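Local coordinates for protein dihydrodipicolinate synthase (Bacillus clausii KSM-K16, PDB 3E96) that probably acts as a 4-hydroxy-tetrahydrodipicolinate synthase, a lyase of the DapA family built on a TIM barrel, at residues Val142-Pro147 / Val166-Asn171; Cys53-Glu58 / Met111-Ile116. One frame throughout, in Å; residues are numbered along the deposited sequence.

In the fold
Both contacts sit on the parallel barrel of eight strands, with centres about 12 Å apart. Contact 2 comes first along the chain and closes before contact 1 opens; it spans from the loop after strand 49-50, across the intervening strand 83-88, to the end of strand 109-112. Contact 1 joins the next two strands in the sheet, 140-144 and 163-168. Strands 109-112 and 140-144 are neighbours, so the two contacts touch: Y143 N lies 3.0 Å from I112 O, probably a hydrogen bond, and M111 SD packs against K167 NZ at 3.4 Å. Together they bring the predicted pyruvate-binding T56 and the predicted catalytic Y143 and K167 round one site at the C-terminal ends of the strands.

Contact 1 of 2, residues Val142-Pro147 / Val166-Asn171; sequences VYFKDP and VKYAIN
The methyl of A169 is a small bump set against the outer half of the Y143 ring, its CB 3.5 Å from Y143 CE2 and equally close to the phenol oxygen; K145 CB closes on the same methyl from another side. K167 runs extended at about a right angle to the Y143 side chain, its CB 3.6 Å from Y143 CD1. The Y143 hydroxyl goes to the carbonyl of G194.

V166 shares the other face of the sheet with V142, F144 and Y168, on which L154 of helix 152-157 packs. F144 and Y168 both set CG anti to the backbone N (chi1 -158° and -159°), running their rings alongside each other, 28° from parallel and so offset that they hardly overlap; F144 CD2 meets Y168 CE1 at 3.8 Å. I170 fills the hollow beyond: its CD1 wedges between F144 CD2 (3.9 Å) and the backbone of D146.

Parallel ladder bonds hold the strands, and the last, A169 N to F144 O at 2.7 Å, carries the pairing one residue past the end of strand 163-168. This is a beta-alpha-beta crossover of a TIM barrel, placing the predicted Schiff-base lysine and proton-transfer tyrosine side by side.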
loop_
_atom_site.group_PDB
_atom_site.type_symbol
_atom_site.label_atom_id
_atom_site.label_comp_id
_atom_site.label_asym_id
_atom_site.label_seq_id
_atom_site.Cartn_x
_atom_site.Cartn_y
_atom_site.Cartn_z
ATOM N N VAL B 142 2.928 11.536 12.035
ATOM C CA VAL B 142 2.668 10.184 11.564
ATOM C C VAL B 142 1.191 10.079 11.197
ATOM O O VAL B 142 0.333 10.668 11.867
ATOM C CB VAL B 142 2.999 9.115 12.636
ATOM C CG1 VAL B 142 4.478 9.192 13.016
ATOM C CG2 VAL B 142 2.121 9.309 13.851
ATOM N N TYR B 143 0.905 9.358 10.115
ATOM C CA TYR B 143 -0.465 9.148 9.661
ATOM C C TYR B 143 -0.818 7.749 10.163
ATOM O O TYR B 143 -0.324 6.748 9.646
ATOM C CB TYR B 143 -0.552 9.196 8.130
ATOM C CG TYR B 143 -1.963 9.430 7.632
ATOM C CD1 TYR B 143 -2.506 10.718 7.598
ATOM C CD2 TYR B 143 -2.771 8.367 7.237
ATOM C CE1 TYR B 143 -3.822 10.939 7.181
ATOM C CE2 TYR B 143 -4.085 8.575 6.819
ATOM C CZ TYR B 143 -4.604 9.861 6.794
ATOM O OH TYR B 143 -5.905 10.069 6.389
ATOM N N PHE B 144 -1.675 7.701 11.176
ATOM C CA PHE B 144 -2.076 6.459 11.838
ATOM C C PHE B 144 -3.489 6.080 11.387
ATOM O O PHE B 144 -4.460 6.707 11.807
ATOM C CB PHE B 144 -2.044 6.716 13.348
ATOM C CG PHE B 144 -1.920 5.481 14.185
ATOM C CD1 PHE B 144 -0.705 4.812 14.282
ATOM C CD2 PHE B 144 -3.012 5.003 14.899
ATOM C CE1 PHE B 144 -0.578 3.681 15.084
ATOM C CE2 PHE B 144 -2.901 3.874 15.702
ATOM C CZ PHE B 144 -1.675 3.210 15.795
ATOM N N LYS B 145 -3.608 5.047 10.554
ATOM C CA LYS B 145 -4.919 4.674 10.034
ATOM C C LYS B 145 -5.333 3.207 10.033
ATOM O O LYS B 145 -6.408 2.885 9.529
ATOM C CB LYS B 145 -5.063 5.203 8.606
ATOM C CG LYS B 145 -4.194 4.477 7.591
ATOM C CD LYS B 145 -4.555 4.931 6.185
ATOM C CE LYS B 145 -3.882 4.091 5.124
ATOM N NZ LYS B 145 -4.359 4.491 3.764
ATOM N N ASP B 146 -4.511 2.319 10.577
ATOM C CA ASP B 146 -4.853 0.895 10.603
ATOM C C ASP B 146 -5.469 0.491 11.952
ATOM O O ASP B 146 -4.782 0.437 12.969
ATOM C CB ASP B 146 -3.603 0.044 10.331
ATOM C CG ASP B 146 -3.927 -1.426 10.162
ATOM O OD1 ASP B 146 -5.074 -1.823 10.457
ATOM O OD2 ASP B 146 -3.034 -2.189 9.739
ATOM N N PRO B 147 -6.777 0.192 11.970
ATOM C CA PRO B 147 -7.432 -0.198 13.222
ATOM C C PRO B 147 -6.857 -1.453 13.862
ATOM O O PRO B 147 -7.031 -1.677 15.059
ATOM C CB PRO B 147 -8.890 -0.384 12.807
ATOM C CG PRO B 147 -8.767 -0.860 11.392
ATOM C CD PRO B 147 -7.701 0.056 10.830
ATOM N N VAL B 166 0.164 13.918 15.258
ATOM C CA VAL B 166 -0.375 12.664 14.777
ATOM C C VAL B 166 -1.650 12.941 13.997
ATOM O O VAL B 166 -2.556 13.607 14.496
ATOM C CB VAL B 166 -0.739 11.716 15.945
ATOM C CG1 VAL B 166 -1.473 10.488 15.410
ATOM C CG2 VAL B 166 0.515 11.300 16.700
ATOM N N LYS B 167 -1.704 12.458 12.763
ATOM C CA LYS B 167 -2.908 12.604 11.967
ATOM C C LYS B 167 -3.608 11.280 12.219
ATOM O O LYS B 167 -3.284 10.266 11.603
ATOM C CB LYS B 167 -2.569 12.784 10.485
ATOM C CG LYS B 167 -2.032 14.176 10.176
ATOM C CD LYS B 167 -1.793 14.387 8.690
ATOM C CE LYS B 167 -1.427 15.842 8.405
ATOM N NZ LYS B 167 -1.221 16.076 6.951
ATOM N N TYR B 168 -4.527 11.290 13.182
ATOM C CA TYR B 168 -5.265 10.087 13.558
ATOM C C TYR B 168 -6.337 9.861 12.506
ATOM O O TYR B 168 -7.215 10.704 12.322
ATOM C CB TYR B 168 -5.898 10.273 14.932
ATOM C CG TYR B 168 -6.242 8.967 15.597
ATOM C CD1 TYR B 168 -5.260 8.210 16.241
ATOM C CD2 TYR B 168 -7.542 8.469 15.558
ATOM C CE1 TYR B 168 -5.568 6.984 16.830
ATOM C CE2 TYR B 168 -7.862 7.253 16.137
ATOM C CZ TYR B 168 -6.876 6.511 16.772
ATOM O OH TYR B 168 -7.207 5.298 17.341
ATOM N N ALA B 169 -6.270 8.721 11.825
ATOM C CA ALA B 169 -7.203 8.438 10.745
ATOM C C ALA B 169 -8.052 7.185 10.908
ATOM O O ALA B 169 -8.463 6.572 9.920
ATOM C CB ALA B 169 -6.441 8.392 9.422
ATOM N N ILE B 170 -8.291 6.797 12.155
ATOM C CA ILE B 170 -9.138 5.653 12.455
ATOM C C ILE B 170 -10.397 6.318 12.996
ATOM O O ILE B 170 -10.353 6.994 14.025
ATOM C CB ILE B 170 -8.519 4.753 13.542
ATOM C CG1 ILE B 170 -7.162 4.228 13.064
ATOM C CG2 ILE B 170 -9.460 3.594 13.857
ATOM C CD1 ILE B 170 -6.425 3.388 14.094
ATOM N N ASN B 171 -11.514 6.150 12.296
ATOM C CA ASN B 171 -12.755 6.785 12.721
ATOM C C ASN B 171 -13.458 6.039 13.838
ATOM O O ASN B 171 -14.608 5.623 13.714
ATOM C CB ASN B 171 -13.682 6.980 11.519
ATOM C CG ASN B 171 -13.122 7.984 10.525
ATOM O OD1 ASN B 171 -12.529 8.995 10.922
ATOM N ND2 ASN B 171 -13.306 7.719 9.234
#

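Contact 2 of 2, residues Cys53-Glu58 / Met111-Ile116; sequences CGNTSE and MIHMPI
H113 points its imidazole edge at the backbone of C53-N55. NE2 donates to C53 O at 2.8 Å, almost straight at 172°, and the oxygen lies in the ring plane while NE2 lies in the carbonyl plane, so both flat groups direct this bond. With CG anti to its own carbonyl carbon (chi1 -79°), the ring reaches across to the loop. Histidine suits the place because its second nitrogen, ND1, can meet a water 3.0 Å away, also in the ring plane; that water accepts from M114 N and has a weak link to N55 OD1.

M111 lays its CE methyl over one face of the imidazole, offset toward the rim, because its chain bends at chi3 (72°); the same methyl meets G54 CA at 4.2 Å. F59 stacks on the H113 ring as well. This is the C-terminal mouth of the TIM barrel, where the loops after the strands carry the predicted active site, including T56 in the type I turn N55-E58. Replacing H113 by an alanine would probably leave C53 O without its donor and open a gap beside the M111 methyl.

N55 and H113 run antiparallel past one another, the amide turned 48° from the imidazole, with N55 CG 3.7 Å from H113 CE1. From within the turn, S57 OG accepts from G54 N at 3.0 Å and also bonds to P19 O, bracing the loop that presents C53 O.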
loop_
_atom_site.group_PDB
_atom_site.type_symbol
_atom_site.label_atom_id
_atom_site.label_comp_id
_atom_site.label_asym_id
_atom_site.label_seq_id
_atom_site.Cartn_x
_atom_site.Cartn_y
_atom_site.Cartn_z
ATOM N N CYS B 53 2.838 15.678 -1.429
ATOM C CA CYS B 53 3.074 14.245 -1.292
ATOM C C CYS B 53 2.145 13.595 -0.276
ATOM O O CYS B 53 2.496 12.599 0.366
ATOM C CB CYS B 53 4.537 13.981 -0.929
ATOM S SG CYS B 53 5.632 14.193 -2.351
ATOM N N GLY B 54 0.960 14.179 -0.125
ATOM C CA GLY B 54 -0.037 13.621 0.770
ATOM C C GLY B 54 -0.821 12.637 -0.079
ATOM O O GLY B 54 -0.546 12.497 -1.271
ATOM N N ASN B 55 -1.797 11.946 0.491
ATOM C CA ASN B 55 -2.533 10.992 -0.324
ATOM C C ASN B 55 -3.460 11.664 -1.327
ATOM O O ASN B 55 -3.731 11.105 -2.384
ATOM C CB ASN B 55 -3.279 9.997 0.564
ATOM C CG ASN B 55 -2.426 8.779 0.895
ATOM O OD1 ASN B 55 -2.466 8.264 2.008
ATOM N ND2 ASN B 55 -1.646 8.313 -0.084
ATOM N N THR B 56 -3.920 12.872 -1.011
ATOM C CA THR B 56 -4.784 13.607 -1.930
ATOM C C THR B 56 -3.925 14.014 -3.132
ATOM O O THR B 56 -4.435 14.246 -4.227
ATOM C CB THR B 56 -5.354 14.880 -1.275
ATOM O OG1 THR B 56 -5.943 14.545 -0.013
ATOM C CG2 THR B 56 -6.429 15.505 -2.167
ATOM N N SER B 57 -2.614 14.087 -2.905
ATOM C CA SER B 57 -1.644 14.449 -3.942
ATOM C C SER B 57 -1.302 13.240 -4.810
ATOM O O SER B 57 -0.495 13.349 -5.738
ATOM C CB SER B 57 -0.341 14.943 -3.301
ATOM O OG SER B 57 -0.587 15.783 -2.190
ATOM N N GLU B 58 -1.901 12.094 -4.489
ATOM C CA GLU B 58 -1.647 10.841 -5.199
ATOM C C GLU B 58 -0.166 10.466 -5.117
ATOM O O GLU B 58 0.467 10.082 -6.099
ATOM C CB GLU B 58 -2.110 10.938 -6.653
ATOM C CG GLU B 58 -3.624 10.990 -6.785
ATOM C CD GLU B 58 -4.082 11.166 -8.216
ATOM O OE1 GLU B 58 -4.169 10.155 -8.950
ATOM O OE2 GLU B 58 -4.342 12.329 -8.611
ATOM N N MET B 111 5.612 14.208 6.999
ATOM C CA MET B 111 4.483 13.413 7.470
ATOM C C MET B 111 4.800 12.003 6.996
ATOM O O MET B 111 4.924 11.750 5.795
ATOM C CB MET B 111 3.148 13.852 6.854
ATOM C CG MET B 111 1.976 12.905 7.229
ATOM S SD MET B 111 0.440 13.174 6.307
ATOM C CE MET B 111 0.904 12.546 4.700
ATOM N N ILE B 112 4.953 11.084 7.936
ATOM C CA ILE B 112 5.253 9.715 7.564
ATOM C C ILE B 112 3.945 8.975 7.329
ATOM O O ILE B 112 3.143 8.801 8.252
ATOM C CB ILE B 112 6.045 8.986 8.668
ATOM C CG1 ILE B 112 7.242 9.837 9.107
ATOM C CG2 ILE B 112 6.540 7.642 8.141
ATOM C CD1 ILE B 112 8.014 9.240 10.280
ATOM N N HIS B 113 3.725 8.562 6.084
ATOM C CA HIS B 113 2.525 7.819 5.725
ATOM C C HIS B 113 2.504 6.516 6.498
ATOM O O HIS B 113 3.534 6.061 6.990
ATOM C CB HIS B 113 2.524 7.477 4.231
ATOM C CG HIS B 113 2.114 8.611 3.349
ATOM N ND1 HIS B 113 0.798 8.982 3.180
ATOM C CD2 HIS B 113 2.847 9.467 2.600
ATOM C CE1 HIS B 113 0.738 10.021 2.364
ATOM N NE2 HIS B 113 1.968 10.334 1.998
ATOM N N MET B 114 1.322 5.921 6.610
ATOM C CA MET B 114 1.200 4.636 7.277
ATOM C C MET B 114 1.916 3.689 6.316
ATOM O O MET B 114 1.724 3.777 5.105
ATOM C CB MET B 114 -0.277 4.240 7.394
ATOM C CG MET B 114 -0.535 2.969 8.199
ATOM S SD MET B 114 -0.307 3.213 9.988
ATOM C CE MET B 114 -0.109 1.413 10.564
ATOM N N PRO B 115 2.765 2.787 6.831
ATOM C CA PRO B 115 3.450 1.875 5.907
ATOM C C PRO B 115 2.438 1.065 5.089
ATOM O O PRO B 115 1.396 0.665 5.609
ATOM C CB PRO B 115 4.300 1.008 6.843
ATOM C CG PRO B 115 3.543 1.054 8.158
ATOM C CD PRO B 115 3.125 2.501 8.229
ATOM N N ILE B 116 2.735 0.832 3.812
ATOM C CA ILE B 116 1.812 0.079 2.971
ATOM C C ILE B 116 2.095 -1.417 2.885
ATOM O O ILE B 116 1.445 -2.128 2.119
ATOM C CB ILE B 116 1.728 0.671 1.529
ATOM C CG1 ILE B 116 3.123 1.010 0.992
ATOM C CG2 ILE B 116 0.846 1.914 1.535
ATOM C CD1 ILE B 116 4.011 -0.192 0.743
HETATM O O HOH W 1 -0.863 7.099 4.767
#